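Local structure of hemolysin activator protein CdiB (Acinetobacter baumannii ACICU, 6WIL) at residues D225-Q229 / K547-G553; S462-F466 / L516-V520; F466-L472 / A542-K548; Q478-I484 / M497-W503. The protein is an outer-membrane transporter of the TpsB (Omp85) family that probably secretes a partner toxin protein used in contact-dependent growth inhibition. All coordinates share one frame; numbering follows the deposited sequence.

Contact 1: residues D225-Q229 / K547-G553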
loop_
_atom_site.group_PDB
_atom_site.type_symbol
_atom_site.label_atom_id
_atom_site.label_comp_id
_atom_site.label_asym_id
_atom_site.label_seq_id
_atom_site.Cartn_x
_atom_site.Cartn_y
_atom_site.Cartn_z
ATOM N N ASP A 225 -2.671 7.758 -26.063
ATOM C CA ASP A 225 -2.199 7.451 -27.410
ATOM C C ASP A 225 -0.701 7.172 -27.323
ATOM O O ASP A 225 0.114 8.100 -27.306
ATOM C CB ASP A 225 -2.515 8.595 -28.372
ATOM C CG ASP A 225 -1.659 8.570 -29.627
ATOM O OD1 ASP A 225 -1.448 7.479 -30.198
ATOM O OD2 ASP A 225 -1.207 9.654 -30.053
ATOM N N SER A 226 -0.342 5.893 -27.253
ATOM C CA SER A 226 1.047 5.466 -27.208
ATOM C C SER A 226 1.364 4.616 -28.428
ATOM O O SER A 226 0.484 3.957 -28.990
ATOM C CB SER A 226 1.348 4.667 -25.933
ATOM O OG SER A 226 1.196 5.468 -24.775
ATOM N N GLY A 227 2.627 4.639 -28.835
ATOM C CA GLY A 227 3.073 3.799 -29.926
ATOM C C GLY A 227 4.415 4.269 -30.449
ATOM O O GLY A 227 5.057 5.144 -29.866
ATOM N N ASN A 228 4.833 3.650 -31.551
ATOM C CA ASN A 228 5.992 4.106 -32.296
ATOM C C ASN A 228 5.530 5.040 -33.412
ATOM O O ASN A 228 4.345 5.352 -33.550
ATOM C CB ASN A 228 6.802 2.921 -32.837
ATOM C CG ASN A 228 5.979 1.976 -33.700
ATOM O OD1 ASN A 228 5.238 2.400 -34.585
ATOM N ND2 ASN A 228 6.117 0.684 -33.446
ATOM N N GLN A 229 6.483 5.490 -34.224
ATOM C CA GLN A 229 6.168 6.433 -35.289
ATOM C C GLN A 229 5.389 5.794 -36.432
ATOM O O GLN A 229 4.897 6.519 -37.303
ATOM C CB GLN A 229 7.458 7.059 -35.810
ATOM C CG GLN A 229 8.501 7.357 -34.728
ATOM C CD GLN A 229 8.148 8.556 -33.862
ATOM O OE1 GLN A 229 7.664 9.574 -34.356
ATOM N NE2 GLN A 229 8.400 8.440 -32.563
ATOM N N LYS A 547 13.205 -3.895 -31.785
ATOM C CA LYS A 547 13.472 -2.837 -32.755
ATOM C C LYS A 547 14.415 -1.765 -32.207
ATOM O O LYS A 547 15.301 -1.290 -32.928
ATOM C CB LYS A 547 12.150 -2.210 -33.200
ATOM C CG LYS A 547 11.291 -3.078 -34.088
ATOM C CD LYS A 547 10.098 -2.285 -34.570
ATOM C CE LYS A 547 9.395 -2.947 -35.748
ATOM N NZ LYS A 547 7.957 -2.526 -35.711
ATOM N N LYS A 548 14.252 -1.386 -30.935
ATOM C CA LYS A 548 14.898 -0.194 -30.365
ATOM C C LYS A 548 14.497 1.067 -31.131
ATOM O O LYS A 548 15.318 1.950 -31.390
ATOM C CB LYS A 548 16.424 -0.335 -30.306
ATOM C CG LYS A 548 16.918 -1.193 -29.153
ATOM C CD LYS A 548 18.436 -1.171 -29.037
ATOM C CE LYS A 548 19.086 -1.719 -30.293
ATOM N NZ LYS A 548 18.457 -3.009 -30.689
ATOM N N ASP A 549 13.218 1.156 -31.481
ATOM C CA ASP A 549 12.696 2.289 -32.228
ATOM C C ASP A 549 12.328 3.423 -31.270
ATOM O O ASP A 549 12.428 3.296 -30.045
ATOM C CB ASP A 549 11.497 1.849 -33.067
ATOM C CG ASP A 549 11.393 2.598 -34.381
ATOM O OD1 ASP A 549 12.423 2.731 -35.076
ATOM O OD2 ASP A 549 10.275 3.033 -34.728
ATOM N N TRP A 550 11.912 4.554 -31.829
ATOM C CA TRP A 550 11.440 5.678 -31.030
ATOM C C TRP A 550 9.956 5.514 -30.731
ATOM O O TRP A 550 9.173 5.131 -31.605
ATOM C CB TRP A 550 11.680 7.005 -31.753
ATOM C CG TRP A 550 13.106 7.447 -31.740
ATOM C CD1 TRP A 550 14.084 7.084 -32.619
ATOM C CD2 TRP A 550 13.718 8.344 -30.805
ATOM N NE1 TRP A 550 15.268 7.696 -32.287
ATOM C CE2 TRP A 550 15.070 8.475 -31.177
ATOM C CE3 TRP A 550 13.254 9.047 -29.688
ATOM C CZ2 TRP A 550 15.962 9.280 -30.473
ATOM C CZ3 TRP A 550 14.142 9.845 -28.991
ATOM C CH2 TRP A 550 15.480 9.955 -29.385
ATOM N N VAL A 551 9.575 5.803 -29.488
ATOM C CA VAL A 551 8.192 5.670 -29.053
ATOM C C VAL A 551 7.727 6.985 -28.445
ATOM O O VAL A 551 8.523 7.765 -27.909
ATOM C CB VAL A 551 8.008 4.513 -28.044
ATOM C CG1 VAL A 551 8.320 3.177 -28.701
ATOM C CG2 VAL A 551 8.879 4.731 -26.817
ATOM N N THR A 552 6.423 7.230 -28.538
ATOM C CA THR A 552 5.800 8.400 -27.940
ATOM C C THR A 552 4.582 7.966 -27.138
ATOM O O THR A 552 4.013 6.895 -27.362
ATOM C CB THR A 552 5.390 9.438 -28.999
ATOM O OG1 THR A 552 4.911 8.769 -30.173
ATOM C CG2 THR A 552 6.568 10.325 -29.368
ATOM N N GLY A 553 4.195 8.810 -26.189
ATOM C CA GLY A 553 3.010 8.555 -25.395
ATOM C C GLY A 553 2.353 9.834 -24.923
ATOM O O GLY A 553 3.027 10.732 -24.414
#
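Gln229 and Trp550 lie side by side across the seam of the barrel, where its first strand, 217-228, meets its last, 550-559. Their antiparallel pairing closes the 16-stranded Omp85 barrel. The Gln229 and Trp550 side chains point the same way, but their flat groups are nearly perpendicular: the amide and indole planes are 81° apart. Gln229 NE2 lies 3.7 Å from Trp550 CB, at the root of the tryptophan, and the indole leads away from the strand pair. The bend at chi2 (-74°) folds the Gln229 amide back over strand 550-553, where NE2 also comes within 4.1 Å of Thr552 CG2. Asn228 and Val551 turn to the other face of the sheet, toward the loop inside the barrel. Asn228 CB passes 3.5 Å from Trp550 O and 4.0 Å from Asp549 OD2. Its OD1 accepts from the backbone N atoms of Asp230 and Thr231, which holds the amide against the backbone that follows it. Between these side chains, Gly227 and Thr552 are joined by two backbone hydrogen bonds. Gly227 N gives to Thr552 O at 3.0 Å, and Thr552 N gives to Gly227 O at 2.8 Å. Farther along, Ser226 shares the face of Asn228. Its OG is hydrogen-bonded to Asp224 OD1 and rests 3.6 Å from the bare CA of Gly553.

Contact 2: residues S462-F466 / L516-V520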
loop_
_atom_site.group_PDB
_atom_site.type_symbol
_atom_site.label_atom_id
_atom_site.label_comp_id
_atom_site.label_asym_id
_atom_site.label_seq_id
_atom_site.Cartn_x
_atom_site.Cartn_y
_atom_site.Cartn_z
ATOM N N SER A 462 6.316 -2.234 -17.973
ATOM C CA SER A 462 7.435 -3.041 -17.516
ATOM C C SER A 462 8.781 -2.403 -17.780
ATOM O O SER A 462 9.521 -2.172 -16.833
ATOM C CB SER A 462 7.380 -4.444 -18.171
ATOM O OG SER A 462 7.025 -4.392 -19.527
ATOM N N VAL A 463 9.108 -2.104 -19.043
ATOM C CA VAL A 463 10.302 -1.325 -19.365
ATOM C C VAL A 463 9.960 -0.198 -20.333
ATOM O O VAL A 463 9.719 -0.445 -21.518
ATOM C CB VAL A 463 11.409 -2.216 -19.957
ATOM C CG1 VAL A 463 12.679 -1.407 -20.161
ATOM C CG2 VAL A 463 11.640 -3.424 -19.066
ATOM N N ARG A 464 9.950 1.046 -19.853
ATOM C CA ARG A 464 9.546 2.157 -20.708
ATOM C C ARG A 464 10.581 2.414 -21.804
ATOM O O ARG A 464 11.750 2.031 -21.702
ATOM C CB ARG A 464 9.320 3.423 -19.882
ATOM C CG ARG A 464 7.953 3.481 -19.218
ATOM C CD ARG A 464 7.885 4.609 -18.213
ATOM N NE ARG A 464 8.758 4.350 -17.074
ATOM C CZ ARG A 464 8.938 5.188 -16.058
ATOM N NH1 ARG A 464 9.753 4.857 -15.068
ATOM N NH2 ARG A 464 8.305 6.355 -16.032
ATOM N N GLY A 465 10.131 3.075 -22.869
ATOM C CA GLY A 465 10.940 3.263 -24.052
ATOM C C GLY A 465 10.760 2.195 -25.108
ATOM O O GLY A 465 11.371 2.291 -26.178
ATOM N N PHE A 466 9.948 1.176 -24.842
ATOM C CA PHE A 466 9.674 0.102 -25.787
ATOM C C PHE A 466 8.184 0.067 -26.091
ATOM O O PHE A 466 7.354 0.299 -25.202
ATOM C CB PHE A 466 10.145 -1.251 -25.239
ATOM C CG PHE A 466 11.639 -1.427 -25.256
ATOM C CD1 PHE A 466 12.284 -1.868 -26.402
ATOM C CD2 PHE A 466 12.397 -1.150 -24.130
ATOM C CE1 PHE A 466 13.657 -2.029 -26.423
ATOM C CE2 PHE A 466 13.768 -1.310 -24.145
ATOM C CZ PHE A 466 14.400 -1.751 -25.293
ATOM N N LEU A 516 16.634 -5.816 -21.170
ATOM C CA LEU A 516 16.116 -4.635 -21.843
ATOM C C LEU A 516 16.542 -3.394 -21.075
ATOM O O LEU A 516 16.564 -3.392 -19.842
ATOM C CB LEU A 516 14.587 -4.668 -21.959
ATOM C CG LEU A 516 13.983 -5.596 -23.013
ATOM C CD1 LEU A 516 12.465 -5.570 -22.954
ATOM C CD2 LEU A 516 14.475 -5.232 -24.404
ATOM N N LEU A 517 16.884 -2.342 -21.814
ATOM C CA LEU A 517 17.220 -1.049 -21.230
ATOM C C LEU A 517 16.573 0.032 -22.078
ATOM O O LEU A 517 16.916 0.189 -23.253
ATOM C CB LEU A 517 18.736 -0.839 -21.158
ATOM C CG LEU A 517 19.189 0.552 -20.702
ATOM C CD1 LEU A 517 19.004 0.732 -19.208
ATOM C CD2 LEU A 517 20.630 0.827 -21.106
ATOM N N GLY A 518 15.633 0.762 -21.487
ATOM C CA GLY A 518 14.975 1.854 -22.176
ATOM C C GLY A 518 15.091 3.154 -21.412
ATOM O O GLY A 518 15.398 3.152 -20.214
ATOM N N SER A 519 14.859 4.275 -22.089
ATOM C CA SER A 519 14.914 5.578 -21.447
ATOM C C SER A 519 13.760 6.431 -21.950
ATOM O O SER A 519 13.313 6.290 -23.091
ATOM C CB SER A 519 16.250 6.285 -21.703
ATOM O OG SER A 519 16.398 7.405 -20.848
ATOM N N VAL A 520 13.285 7.322 -21.084
ATOM C CA VAL A 520 12.100 8.131 -21.350
ATOM C C VAL A 520 12.344 9.547 -20.847
ATOM O O VAL A 520 12.918 9.745 -19.772
ATOM C CB VAL A 520 10.846 7.513 -20.692
ATOM C CG1 VAL A 520 9.781 8.567 -20.434
ATOM C CG2 VAL A 520 10.289 6.408 -21.567
#
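Leu516 CD2 sits over one face of the Phe466 ring, 4.0 Å from its centroid and 28° off the ring normal. Gly518 N meets the same ring at its edge, near its plane. Beside the ring, Val463 CG1, anti to the backbone N (chi1 -175°), comes within 3.9 Å of Gly518 N. The backbones meet closely at Gly518, whose CA-H points at Arg464 O over a CA to O distance of 3.3 Å. Val520 CG2 packs 3.6 Å from Arg464 CB and equally near Gly465 N. Residues Val463 to Phe466 form a type II beta turn. They spell the VRGF sequence of the loop that Omp85-family transporters fold back into the barrel, here laid on the wall strand 515-526. Gly465, with phi at 92°, takes the turn's third position. The turn also places Val463 O at the edge of the Phe466 ring, in its plane. Farther out, Arg464 NE forms a salt bridge with Asp500 of the adjoining strand 493-505, and NH2 one with Glu483 of strand 476-487.

Contact 3: residues F466-L472 / A542-K548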
loop_
_atom_site.group_PDB
_atom_site.type_symbol
_atom_site.label_atom_id
_atom_site.label_comp_id
_atom_site.label_asym_id
_atom_site.label_seq_id
_atom_site.Cartn_x
_atom_site.Cartn_y
_atom_site.Cartn_z
ATOM N N PHE A 466 9.948 1.176 -24.842
ATOM C CA PHE A 466 9.674 0.102 -25.787
ATOM C C PHE A 466 8.184 0.067 -26.091
ATOM O O PHE A 466 7.354 0.299 -25.202
ATOM C CB PHE A 466 10.145 -1.251 -25.239
ATOM C CG PHE A 466 11.639 -1.427 -25.256
ATOM C CD1 PHE A 466 12.284 -1.868 -26.402
ATOM C CD2 PHE A 466 12.397 -1.150 -24.130
ATOM C CE1 PHE A 466 13.657 -2.029 -26.423
ATOM C CE2 PHE A 466 13.768 -1.310 -24.145
ATOM C CZ PHE A 466 14.400 -1.751 -25.293
ATOM N N ASP A 467 7.854 -0.229 -27.356
ATOM C CA ASP A 467 6.467 -0.137 -27.805
ATOM C C ASP A 467 5.619 -1.276 -27.254
ATOM O O ASP A 467 4.400 -1.127 -27.082
ATOM C CB ASP A 467 6.403 -0.134 -29.334
ATOM C CG ASP A 467 7.258 -1.218 -29.962
ATOM O OD1 ASP A 467 7.148 -2.403 -29.544
ATOM O OD2 ASP A 467 8.040 -0.884 -30.885
ATOM N N GLY A 468 6.244 -2.424 -26.989
ATOM C CA GLY A 468 5.517 -3.586 -26.531
ATOM C C GLY A 468 4.933 -4.488 -27.591
ATOM O O GLY A 468 4.134 -5.376 -27.246
ATOM N N GLU A 469 5.290 -4.297 -28.862
ATOM C CA GLU A 469 4.837 -5.253 -29.867
ATOM C C GLU A 469 5.510 -6.601 -29.679
ATOM O O GLU A 469 4.926 -7.649 -29.977
ATOM C CB GLU A 469 5.106 -4.735 -31.274
ATOM C CG GLU A 469 6.565 -4.722 -31.677
ATOM C CD GLU A 469 6.757 -4.102 -33.034
ATOM O OE1 GLU A 469 6.453 -4.784 -34.030
ATOM O OE2 GLU A 469 7.179 -2.925 -33.091
ATOM N N LEU A 470 6.741 -6.591 -29.200
ATOM C CA LEU A 470 7.463 -7.812 -28.900
ATOM C C LEU A 470 7.986 -7.681 -27.487
ATOM O O LEU A 470 8.618 -6.674 -27.155
ATOM C CB LEU A 470 8.624 -8.066 -29.875
ATOM C CG LEU A 470 8.255 -8.241 -31.346
ATOM C CD1 LEU A 470 9.499 -8.228 -32.206
ATOM C CD2 LEU A 470 7.447 -9.514 -31.591
HETATM N N MSE A 471 7.687 -8.672 -26.654
HETATM C CA MSE A 471 8.142 -8.649 -25.269
HETATM C C MSE A 471 8.995 -9.871 -24.961
HETATM O O MSE A 471 8.756 -10.951 -25.497
HETATM C CB MSE A 471 6.954 -8.583 -24.309
HETATM C CG MSE A 471 6.121 -7.325 -24.471
HETATM SE SE MSE A 471 4.520 -7.333 -23.338
HETATM C CE MSE A 471 5.302 -6.639 -21.678
ATOM N N LEU A 472 10.018 -9.680 -24.134
ATOM C CA LEU A 472 10.770 -10.796 -23.583
ATOM C C LEU A 472 10.005 -11.365 -22.395
ATOM O O LEU A 472 9.262 -10.654 -21.721
ATOM C CB LEU A 472 12.170 -10.347 -23.156
ATOM C CG LEU A 472 12.948 -9.536 -24.196
ATOM C CD1 LEU A 472 14.243 -9.024 -23.607
ATOM C CD2 LEU A 472 13.226 -10.355 -25.457
ATOM N N ALA A 542 18.846 -3.832 -26.363
ATOM C CA ALA A 542 17.844 -4.857 -26.610
ATOM C C ALA A 542 18.455 -5.922 -27.503
ATOM O O ALA A 542 19.407 -5.633 -28.237
ATOM C CB ALA A 542 16.592 -4.264 -27.268
ATOM N N PRO A 543 17.945 -7.151 -27.462
ATOM C CA PRO A 543 18.368 -8.156 -28.439
ATOM C C PRO A 543 18.030 -7.709 -29.852
ATOM O O PRO A 543 17.242 -6.785 -30.072
ATOM C CB PRO A 543 17.571 -9.403 -28.042
ATOM C CG PRO A 543 17.204 -9.174 -26.618
ATOM C CD PRO A 543 17.016 -7.704 -26.465
ATOM N N ASP A 544 18.645 -8.387 -30.822
ATOM C CA ASP A 544 18.462 -8.013 -32.220
ATOM C C ASP A 544 17.004 -8.115 -32.650
ATOM O O ASP A 544 16.561 -7.357 -33.521
ATOM C CB ASP A 544 19.347 -8.885 -33.111
ATOM C CG ASP A 544 20.805 -8.461 -33.076
ATOM O OD1 ASP A 544 21.114 -7.356 -33.573
ATOM O OD2 ASP A 544 21.636 -9.222 -32.539
ATOM N N SER A 545 16.240 -9.028 -32.049
ATOM C CA SER A 545 14.842 -9.212 -32.423
ATOM C C SER A 545 13.937 -8.089 -31.929
ATOM O O SER A 545 12.746 -8.098 -32.261
ATOM C CB SER A 545 14.332 -10.556 -31.897
ATOM O OG SER A 545 14.365 -10.599 -30.482
ATOM N N ILE A 546 14.455 -7.139 -31.152
ATOM C CA ILE A 546 13.689 -5.994 -30.669
ATOM C C ILE A 546 14.160 -4.750 -31.412
ATOM O O ILE A 546 15.363 -4.553 -31.619
ATOM C CB ILE A 546 13.832 -5.816 -29.145
ATOM C CG1 ILE A 546 13.362 -7.072 -28.404
ATOM C CG2 ILE A 546 13.046 -4.604 -28.680
ATOM C CD1 ILE A 546 11.862 -7.135 -28.178
ATOM N N LYS A 547 13.205 -3.895 -31.785
ATOM C CA LYS A 547 13.472 -2.837 -32.755
ATOM C C LYS A 547 14.415 -1.765 -32.207
ATOM O O LYS A 547 15.301 -1.290 -32.928
ATOM C CB LYS A 547 12.150 -2.210 -33.200
ATOM C CG LYS A 547 11.291 -3.078 -34.088
ATOM C CD LYS A 547 10.098 -2.285 -34.570
ATOM C CE LYS A 547 9.395 -2.947 -35.748
ATOM N NZ LYS A 547 7.957 -2.526 -35.711
ATOM N N LYS A 548 14.252 -1.386 -30.935
ATOM C CA LYS A 548 14.898 -0.194 -30.365
ATOM C C LYS A 548 14.497 1.067 -31.131
ATOM O O LYS A 548 15.318 1.950 -31.390
ATOM C CB LYS A 548 16.424 -0.335 -30.306
ATOM C CG LYS A 548 16.918 -1.193 -29.153
ATOM C CD LYS A 548 18.436 -1.171 -29.037
ATOM C CE LYS A 548 19.086 -1.719 -30.293
ATOM N NZ LYS A 548 18.457 -3.009 -30.689
#
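Glu469 OE2 receives Lys547 NZ at 2.8 Å in a salt bridge. The ammonium comes in on the syn side, 15° out of the carboxylate plane, and adds a weak bond to Glu469 OE1. The two side chains cross at about a right angle. Asp467 OD2 lies only 3.1 Å from Glu469 OE2; both are acceptors, and the nearby lysine charge probably eases their crowding. Asp467 uses its other oxygen to shape the loop: OD1 accepts from Glu469 N at 2.7 Å, with an angle of 167° at the hydrogen, making an Asx turn. Next to this polar group, Ile546 reaches from its own loop toward the other. Its CG1 branch is anti to the carbonyl carbon (chi1 -59°) and its CG2 anti to the backbone N, which sends the two branches to different partners. CG2 reaches Phe466 CE1 at 3.5 Å, while CD1 lies 3.8 Å from Leu470 CB. Ala542 CB adds to the cover of the phenylalanine, 3.8 Å from Phe466 CE1. Leu470 CD1 touches the backbone at Ser545 O, and Leu472 CD1 packs loosely on Pro543 CD. The contact thus ties the inward-folded loop with the VRGF sequence to the turn between the last two strands of an Omp85 barrel.

Contact 4: residues Q478-I484 / M497-W503. With C8E ((hydroxyethyloxy)tri(ethyloxy)octane), chain D.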
loop_
_atom_site.group_PDB
_atom_site.type_symbol
_atom_site.label_atom_id
_atom_site.label_comp_id
_atom_site.label_asym_id
_atom_site.label_seq_id
_atom_site.Cartn_x
_atom_site.Cartn_y
_atom_site.Cartn_z
ATOM N N GLN A 478 12.272 -9.783 -13.328
ATOM C CA GLN A 478 12.195 -8.600 -12.487
ATOM C C GLN A 478 12.492 -7.385 -13.348
ATOM O O GLN A 478 13.243 -7.473 -14.323
ATOM C CB GLN A 478 13.173 -8.674 -11.307
ATOM C CG GLN A 478 14.635 -8.558 -11.702
ATOM C CD GLN A 478 15.579 -8.682 -10.521
ATOM O OE1 GLN A 478 15.536 -7.883 -9.582
ATOM N NE2 GLN A 478 16.442 -9.692 -10.562
ATOM N N TYR A 479 11.880 -6.259 -12.996
ATOM C CA TYR A 479 12.236 -4.988 -13.603
ATOM C C TYR A 479 12.428 -3.941 -12.519
ATOM O O TYR A 479 11.857 -4.034 -11.430
ATOM C CB TYR A 479 11.193 -4.499 -14.637
ATOM C CG TYR A 479 9.795 -4.208 -14.123
ATOM C CD1 TYR A 479 9.532 -3.096 -13.326
ATOM C CD2 TYR A 479 8.725 -5.015 -14.490
ATOM C CE1 TYR A 479 8.251 -2.823 -12.874
ATOM C CE2 TYR A 479 7.442 -4.749 -14.045
ATOM C CZ TYR A 479 7.210 -3.651 -13.240
ATOM O OH TYR A 479 5.934 -3.386 -12.801
ATOM N N VAL A 480 13.254 -2.946 -12.826
ATOM C CA VAL A 480 13.435 -1.794 -11.959
ATOM C C VAL A 480 13.263 -0.540 -12.804
ATOM O O VAL A 480 14.003 -0.326 -13.772
ATOM C CB VAL A 480 14.797 -1.804 -11.243
ATOM C CG1 VAL A 480 15.927 -2.110 -12.210
ATOM C CG2 VAL A 480 15.025 -0.480 -10.533
ATOM N N GLN A 481 12.264 0.263 -12.460
ATOM C CA GLN A 481 12.025 1.547 -13.096
ATOM C C GLN A 481 12.591 2.649 -12.213
ATOM O O GLN A 481 12.380 2.650 -10.996
ATOM C CB GLN A 481 10.530 1.771 -13.325
ATOM C CG GLN A 481 9.874 0.722 -14.207
ATOM C CD GLN A 481 8.360 0.754 -14.125
ATOM O OE1 GLN A 481 7.787 1.041 -13.073
ATOM N NE2 GLN A 481 7.704 0.459 -15.240
ATOM N N GLN A 482 13.318 3.577 -12.823
ATOM C CA GLN A 482 13.888 4.701 -12.095
ATOM C C GLN A 482 13.532 5.995 -12.804
ATOM O O GLN A 482 13.495 6.050 -14.037
ATOM C CB GLN A 482 15.407 4.571 -11.955
ATOM C CG GLN A 482 15.827 3.548 -10.919
ATOM C CD GLN A 482 17.324 3.514 -10.713
ATOM O OE1 GLN A 482 17.832 3.978 -9.693
ATOM N NE2 GLN A 482 18.040 2.962 -11.683
ATOM N N GLU A 483 13.275 7.036 -12.019
ATOM C CA GLU A 483 12.743 8.274 -12.565
ATOM C C GLU A 483 13.084 9.426 -11.632
ATOM O O GLU A 483 13.033 9.279 -10.408
ATOM C CB GLU A 483 11.225 8.171 -12.760
ATOM C CG GLU A 483 10.530 9.473 -13.112
ATOM C CD GLU A 483 9.022 9.322 -13.126
ATOM O OE1 GLU A 483 8.518 8.492 -13.913
ATOM O OE2 GLU A 483 8.344 10.014 -12.336
ATOM N N ILE A 484 13.438 10.562 -12.224
ATOM C CA ILE A 484 13.661 11.808 -11.506
ATOM C C ILE A 484 12.780 12.876 -12.133
ATOM O O ILE A 484 12.812 13.073 -13.351
ATOM C CB ILE A 484 15.137 12.243 -11.552
ATOM C CG1 ILE A 484 16.020 11.207 -10.856
ATOM C CG2 ILE A 484 15.303 13.617 -10.926
ATOM C CD1 ILE A 484 17.454 11.274 -11.287
HETATM N N MSE A 497 12.763 12.478 -16.342
HETATM C CA MSE A 497 13.516 11.553 -17.180
HETATM C C MSE A 497 13.545 10.202 -16.476
HETATM O O MSE A 497 13.670 10.141 -15.253
HETATM C CB MSE A 497 14.934 12.061 -17.441
HETATM C CG MSE A 497 15.558 11.536 -18.726
HETATM SE SE MSE A 497 17.455 11.104 -18.548
HETATM C CE MSE A 497 18.080 12.743 -17.698
ATOM N N ALA A 498 13.418 9.119 -17.235
ATOM C CA ALA A 498 13.306 7.794 -16.649
ATOM C C ALA A 498 14.240 6.818 -17.349
ATOM O O ALA A 498 14.488 6.920 -18.554
ATOM C CB ALA A 498 11.863 7.275 -16.718
ATOM N N VAL A 499 14.761 5.872 -16.570
ATOM C CA VAL A 499 15.596 4.783 -17.068
ATOM C C VAL A 499 15.096 3.489 -16.440
ATOM O O VAL A 499 15.118 3.346 -15.210
ATOM C CB VAL A 499 17.085 4.994 -16.750
ATOM C CG1 VAL A 499 17.900 3.808 -17.247
ATOM C CG2 VAL A 499 17.590 6.292 -17.367
ATOM N N ASP A 500 14.653 2.552 -17.275
ATOM C CA ASP A 500 14.087 1.288 -16.827
ATOM C C ASP A 500 14.942 0.123 -17.312
ATOM O O ASP A 500 15.699 0.240 -18.278
ATOM C CB ASP A 500 12.648 1.110 -17.330
ATOM C CG ASP A 500 11.705 2.181 -16.806
ATOM O OD1 ASP A 500 12.147 3.049 -16.025
ATOM O OD2 ASP A 500 10.513 2.148 -17.177
ATOM N N GLN A 501 14.796 -1.015 -16.633
ATOM C CA GLN A 501 15.567 -2.218 -16.923
ATOM C C GLN A 501 14.721 -3.445 -16.618
ATOM O O GLN A 501 14.062 -3.503 -15.580
ATOM C CB GLN A 501 16.858 -2.286 -16.097
ATOM C CG GLN A 501 17.894 -1.238 -16.440
ATOM C CD GLN A 501 19.087 -1.282 -15.507
ATOM O OE1 GLN A 501 20.046 -2.019 -15.738
ATOM N NE2 GLN A 501 19.030 -0.493 -14.441
ATOM N N GLY A 502 14.765 -4.426 -17.511
ATOM C CA GLY A 502 14.073 -5.680 -17.293
ATOM C C GLY A 502 15.002 -6.866 -17.459
ATOM O O GLY A 502 15.979 -6.818 -18.205
ATOM N N TRP A 503 14.674 -7.943 -16.745
ATOM C CA TRP A 503 15.438 -9.185 -16.782
ATOM C C TRP A 503 14.479 -10.362 -16.815
ATOM O O TRP A 503 13.519 -10.398 -16.042
ATOM C CB TRP A 503 16.354 -9.325 -15.561
ATOM C CG TRP A 503 17.523 -8.410 -15.528
ATOM C CD1 TRP A 503 18.726 -8.598 -16.139
ATOM C CD2 TRP A 503 17.621 -7.170 -14.821
ATOM N NE1 TRP A 503 19.566 -7.548 -15.865
ATOM C CE2 TRP A 503 18.911 -6.655 -15.059
ATOM C CE3 TRP A 503 16.742 -6.441 -14.016
ATOM C CZ2 TRP A 503 19.343 -5.445 -14.523
ATOM C CZ3 TRP A 503 17.173 -5.240 -13.484
ATOM C CH2 TRP A 503 18.461 -4.754 -13.739
HETATM C C1 C8E D . 11.432 -15.212 -1.379
HETATM C C2 C8E D . 11.121 -14.851 -2.830
HETATM C C3 C8E D . 10.493 -13.459 -2.898
HETATM C C4 C8E D . 10.239 -13.086 -4.357
HETATM C C5 C8E D . 11.571 -12.848 -5.065
HETATM C C6 C8E D . 11.316 -12.684 -6.559
HETATM C C7 C8E D . 12.366 -11.749 -7.151
HETATM C C8 C8E D . 13.527 -12.567 -7.711
HETATM O O9 C8E D . 13.633 -12.305 -9.082
HETATM C C10 C8E D . 14.649 -13.012 -9.735
HETATM C C11 C8E D . 14.484 -12.853 -11.245
HETATM O O12 C8E D . 15.721 -12.543 -11.823
HETATM C C13 C8E D . 15.735 -12.619 -13.222
HETATM C C14 C8E D . 17.136 -12.297 -13.742
HETATM O O15 C8E D . 17.821 -11.495 -12.821
HETATM C C16 C8E D . 19.067 -11.046 -13.276
HETATM C C17 C8E D . 19.505 -9.810 -12.485
HETATM O O18 C8E D . 19.754 -10.152 -11.150
HETATM C C19 C8E D . 20.456 -9.175 -10.433
HETATM C C20 C8E D . 19.636 -8.717 -9.226
HETATM O O21 C8E D . 19.310 -9.818 -8.423
#
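Gln478 and Trp503 meet through their first torsions: CG of Gln478 stands between its backbone N and carbonyl carbon (chi1 70°), and CG of Trp503 lies beside its own N (chi1 -71°). Gln478 CG lies 3.8 Å from Trp503 CE3, with the amide and indole planes 64° apart. Gln478 NE2 gives hydrogen bonds to O12 and O15 of the C8E detergent, each 3.2 Å long, and OE1 accepts from Trp440 NE1. The detergent continues over one indole face, its C17 3.8 Å above the plane, offset toward the rim. Val480 CG1 meets the indole edge, 3.6 Å from Trp503 CZ3. This is an antiparallel beta hairpin of the barrel wall, formed by strands 476-487 and 493-505. The detergent probably marks the lipid-facing side. Tyr479, Gln481, Glu483 and Asp500 turn to the other face, toward the interior. There the carboxylate of Asp500 lies across Gln481, with OD2 3.4 Å from Gln481 CG and in a salt bridge with Arg464 NE. Gln482 N bonds to Val499 O.

Overall arrangement
All four contacts lie on or beside the 16-stranded barrel; contact 3 joins two of its loops. Contact 1 joins its first and last strands, and the other three are nested inside the chain segment it closes. Contact 4 pairs strands 476-487 and 493-505; strand 515-526 of contact 2 comes next in the sheet. Contacts 2 and 4 have centres about 7 Å apart. Contacts 2 and 3 share Phe466, alternate along the chain and are centred about 10 Å apart. Contact 3 shares Lys547 and Lys548 with contact 1, and Val551 of contact 1 packs on Gly465 and Phe466. Residues 462-472 thus meet both barrel wall and seam, consistent with the inward-folded VRGF loop of Omp85 transporters.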